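Local coordinates for organic hydroperoxide resistance protein OhrB (Bacillus subtilis, PDB 2BJO) that helps the bacterium resist organic hydroperoxides as a stress-response member of the OsmC/Ohr family, at residues I92-T100 with N128-K136. The protein carries 3 engineered substitutions. Sequence-based numbering, arbitrary orientation.
Sequences IGVTLVVNT and NVDVKLELK
Val98 N donates to Glu134 O at 2.6 Å, the shortest of five backbone hydrogen bonds that zip the two parallel strands together. Leu96 N reaches Lys132 O, while Lys132 N, Glu134 N and Lys136 N return bonds to Val94 O, Leu96 O and Val98 O. At the far end Lys136 N lies 3.0 Å from Val98 O but 32° from the carbonyl plane. Between these rungs CA-H groups add weaker contacts, as from Thr95 CA to Lys132 O at 3.3 Å. A water closes each end: one donates to Val94 O and Asp130 O, the other to Lys136 O and Asn99 OD1, which also accepts from Lys101 N. In the mixed sheet of this OsmC-like fold, strand 89-99 is central, bonded antiparallel to 74-84 on its other edge, and the parallel link to 132-135 is made by a crossover through helices 105-118 and 120-125. Lys132 and Glu134 are exposed on the face they share with Thr95 and Val97, which suits long chains with charged ends. Lys132 lays CB and CD against Thr95 OG1, CB at 3.5 Å, while the extended Glu134 brings its carboxylate beside methyls, OE2 3.6 Å from Thr95 CG2 and OE1 near Val97 CG2. Lys136 CD, reached through an extended chi2, packs on Val97 CG1 at 3.7 Å. On the opposite face, buried Leu96 and Val98 join Leu133 and Leu135; helices 44-65 and 105-118 pack there, which suits apolar chains. Leu96 and Leu133 lie side by side, pointing alike, Leu96 CD1 3.8 Å from Leu133 CD2; Leu96 also packs on Tyr52 and Phe56. In the loop entering strand 132-135, Val129 holds CG1 anti to its own N (chi1 177°), 3.9 Å from Val94 CG2; the two side chains cross at about a right angle, and Val129 also touches Ala124 of the second subunit.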
loop_
_atom_site.group_PDB
_atom_site.type_symbol
_atom_site.label_atom_id
_atom_site.label_comp_id
_atom_site.label_asym_id
_atom_site.label_seq_id
_atom_site.Cartn_x
_atom_site.Cartn_y
_atom_site.Cartn_z
ATOM N N ILE A 92 -1.020 -5.913 -10.479
ATOM C CA ILE A 92 -0.125 -4.778 -10.265
ATOM C C ILE A 92 1.286 -4.948 -10.791
ATOM O O ILE A 92 1.860 -6.034 -10.725
ATOM C CB ILE A 92 -0.081 -4.574 -8.701
ATOM C CG1 ILE A 92 -1.403 -3.952 -8.237
ATOM C CG2 ILE A 92 1.108 -3.824 -8.137
ATOM C CD1 ILE A 92 -1.851 -2.712 -8.947
ATOM N N GLY A 93 1.838 -3.833 -11.264
ATOM C CA GLY A 93 3.220 -3.665 -11.747
ATOM C C GLY A 93 3.812 -2.508 -10.965
ATOM O O GLY A 93 3.108 -1.552 -10.614
ATOM N N VAL A 94 5.097 -2.574 -10.639
ATOM C CA VAL A 94 5.740 -1.513 -9.846
ATOM C C VAL A 94 7.100 -1.110 -10.414
ATOM O O VAL A 94 7.922 -1.987 -10.623
ATOM C CB VAL A 94 5.980 -1.905 -8.350
ATOM C CG1 VAL A 94 6.610 -0.755 -7.554
ATOM C CG2 VAL A 94 4.698 -2.313 -7.624
ATOM N N THR A 95 7.337 0.185 -10.627
ATOM C CA THR A 95 8.672 0.718 -10.869
ATOM C C THR A 95 9.008 1.729 -9.763
ATOM O O THR A 95 8.167 2.518 -9.336
ATOM C CB THR A 95 8.790 1.232 -12.323
ATOM O OG1 THR A 95 8.720 0.093 -13.196
ATOM C CG2 THR A 95 10.111 1.932 -12.576
ATOM N N LEU A 96 10.243 1.712 -9.264
ATOM C CA LEU A 96 10.749 2.701 -8.315
ATOM C C LEU A 96 11.938 3.418 -8.957
ATOM O O LEU A 96 12.902 2.757 -9.333
ATOM C CB LEU A 96 11.139 2.076 -6.966
ATOM C CG LEU A 96 10.080 1.285 -6.187
ATOM C CD1 LEU A 96 10.702 0.416 -5.100
ATOM C CD2 LEU A 96 9.011 2.175 -5.563
ATOM N N VAL A 97 11.874 4.746 -9.078
ATOM C CA VAL A 97 12.936 5.535 -9.714
ATOM C C VAL A 97 13.599 6.247 -8.543
ATOM O O VAL A 97 12.983 7.086 -7.885
ATOM C CB VAL A 97 12.463 6.540 -10.765
ATOM C CG1 VAL A 97 13.661 7.157 -11.519
ATOM C CG2 VAL A 97 11.554 5.894 -11.805
ATOM N N VAL A 98 14.858 5.895 -8.294
ATOM C CA VAL A 98 15.581 6.394 -7.140
ATOM C C VAL A 98 16.607 7.475 -7.488
ATOM O O VAL A 98 17.538 7.220 -8.266
ATOM C CB VAL A 98 16.280 5.222 -6.429
ATOM C CG1 VAL A 98 16.946 5.712 -5.157
ATOM C CG2 VAL A 98 15.294 4.097 -6.128
ATOM N N ASN A 99 16.399 8.653 -6.904
ATOM C CA ASN A 99 17.258 9.816 -7.025
ATOM C C ASN A 99 17.967 9.934 -5.683
ATOM O O ASN A 99 17.318 10.269 -4.692
ATOM C CB ASN A 99 16.491 11.086 -7.408
ATOM C CG ASN A 99 17.371 12.344 -7.459
ATOM O OD1 ASN A 99 18.599 12.300 -7.482
ATOM N ND2 ASN A 99 16.725 13.503 -7.448
ATOM N N THR A 100 19.266 9.647 -5.667
ATOM C CA THR A 100 20.120 9.848 -4.497
ATOM C C THR A 100 21.166 10.968 -4.630
ATOM O O THR A 100 22.273 10.864 -4.096
ATOM C CB THR A 100 20.867 8.561 -4.120
ATOM O OG1 THR A 100 21.584 8.079 -5.267
ATOM C CG2 THR A 100 19.914 7.530 -3.592
ATOM N N ASN A 128 6.021 -12.188 -6.644
ATOM C CA ASN A 128 4.664 -11.951 -7.123
ATOM C C ASN A 128 4.580 -10.779 -8.119
ATOM O O ASN A 128 3.831 -10.796 -9.094
ATOM C CB ASN A 128 3.758 -11.628 -5.931
ATOM C CG ASN A 128 3.622 -12.750 -4.893
ATOM O OD1 ASN A 128 3.584 -12.475 -3.693
ATOM N ND2 ASN A 128 3.519 -13.983 -5.334
ATOM N N VAL A 129 5.353 -9.734 -7.854
ATOM C CA VAL A 129 5.453 -8.533 -8.674
ATOM C C VAL A 129 6.921 -8.424 -9.057
ATOM O O VAL A 129 7.822 -8.658 -8.262
ATOM C CB VAL A 129 5.016 -7.230 -7.966
ATOM C CG1 VAL A 129 5.220 -5.982 -8.858
ATOM C CG2 VAL A 129 3.582 -7.332 -7.535
ATOM N N ASP A 130 7.119 -8.028 -10.305
ATOM C CA ASP A 130 8.428 -7.885 -10.921
ATOM C C ASP A 130 8.845 -6.409 -10.765
ATOM O O ASP A 130 8.849 -5.617 -11.714
ATOM C CB ASP A 130 8.384 -8.458 -12.353
ATOM C CG ASP A 130 7.056 -8.227 -13.105
ATOM O OD1 ASP A 130 5.948 -8.166 -12.496
ATOM O OD2 ASP A 130 7.128 -8.119 -14.357
ATOM N N VAL A 131 9.212 -6.061 -9.531
ATOM C CA VAL A 131 9.588 -4.696 -9.139
ATOM C C VAL A 131 10.875 -4.193 -9.815
ATOM O O VAL A 131 11.973 -4.702 -9.553
ATOM C CB VAL A 131 9.741 -4.552 -7.600
ATOM C CG1 VAL A 131 10.126 -3.115 -7.242
ATOM C CG2 VAL A 131 8.455 -4.953 -6.893
ATOM N N LYS A 132 10.724 -3.193 -10.675
ATOM C CA LYS A 132 11.829 -2.591 -11.431
ATOM C C LYS A 132 12.379 -1.398 -10.668
ATOM O O LYS A 132 11.632 -0.510 -10.273
ATOM C CB LYS A 132 11.411 -2.112 -12.822
ATOM C CG LYS A 132 10.942 -3.258 -13.710
ATOM C CD LYS A 132 10.100 -2.779 -14.874
ATOM C CE LYS A 132 9.466 -3.955 -15.616
ATOM N NZ LYS A 132 8.416 -3.458 -16.561
ATOM N N LEU A 133 13.695 -1.420 -10.484
ATOM C CA LEU A 133 14.486 -0.461 -9.723
ATOM C C LEU A 133 15.368 0.297 -10.701
ATOM O O LEU A 133 16.137 -0.304 -11.441
ATOM C CB LEU A 133 15.364 -1.147 -8.682
ATOM C CG LEU A 133 14.650 -2.037 -7.666
ATOM C CD1 LEU A 133 15.683 -2.653 -6.767
ATOM C CD2 LEU A 133 13.602 -1.363 -6.810
ATOM N N GLU A 134 15.233 1.616 -10.702
ATOM C CA GLU A 134 15.951 2.498 -11.603
ATOM C C GLU A 134 16.627 3.598 -10.802
ATOM O O GLU A 134 15.976 4.252 -10.008
ATOM C CB GLU A 134 14.987 3.127 -12.611
ATOM C CG GLU A 134 14.305 2.098 -13.493
ATOM C CD GLU A 134 13.310 2.663 -14.507
ATOM O OE1 GLU A 134 13.193 3.906 -14.647
ATOM O OE2 GLU A 134 12.648 1.820 -15.168
ATOM N N LEU A 135 17.922 3.782 -10.995
ATOM C CA LEU A 135 18.636 4.941 -10.500
ATOM C C LEU A 135 18.608 6.070 -11.506
ATOM O O LEU A 135 18.603 5.794 -12.691
ATOM C CB LEU A 135 20.123 4.655 -10.321
ATOM C CG LEU A 135 20.692 3.932 -9.108
ATOM C CD1 LEU A 135 22.129 3.554 -9.413
ATOM C CD2 LEU A 135 20.551 4.862 -7.888
ATOM N N LYS A 136 18.615 7.318 -11.056
ATOM C CA LYS A 136 18.885 8.455 -11.937
ATOM C C LYS A 136 20.104 9.236 -11.441
ATOM O O LYS A 136 20.266 9.481 -10.238
ATOM C CB LYS A 136 17.662 9.346 -12.120
ATOM C CG LYS A 136 16.750 9.560 -10.946
ATOM C CD LYS A 136 15.527 10.371 -11.375
ATOM C CE LYS A 136 15.752 11.866 -11.474
ATOM N NZ LYS A 136 14.464 12.629 -11.320
HETATM O O HOH W 1 6.983 -4.033 -12.587
HETATM O O HOH W 2 20.615 12.534 -9.225
#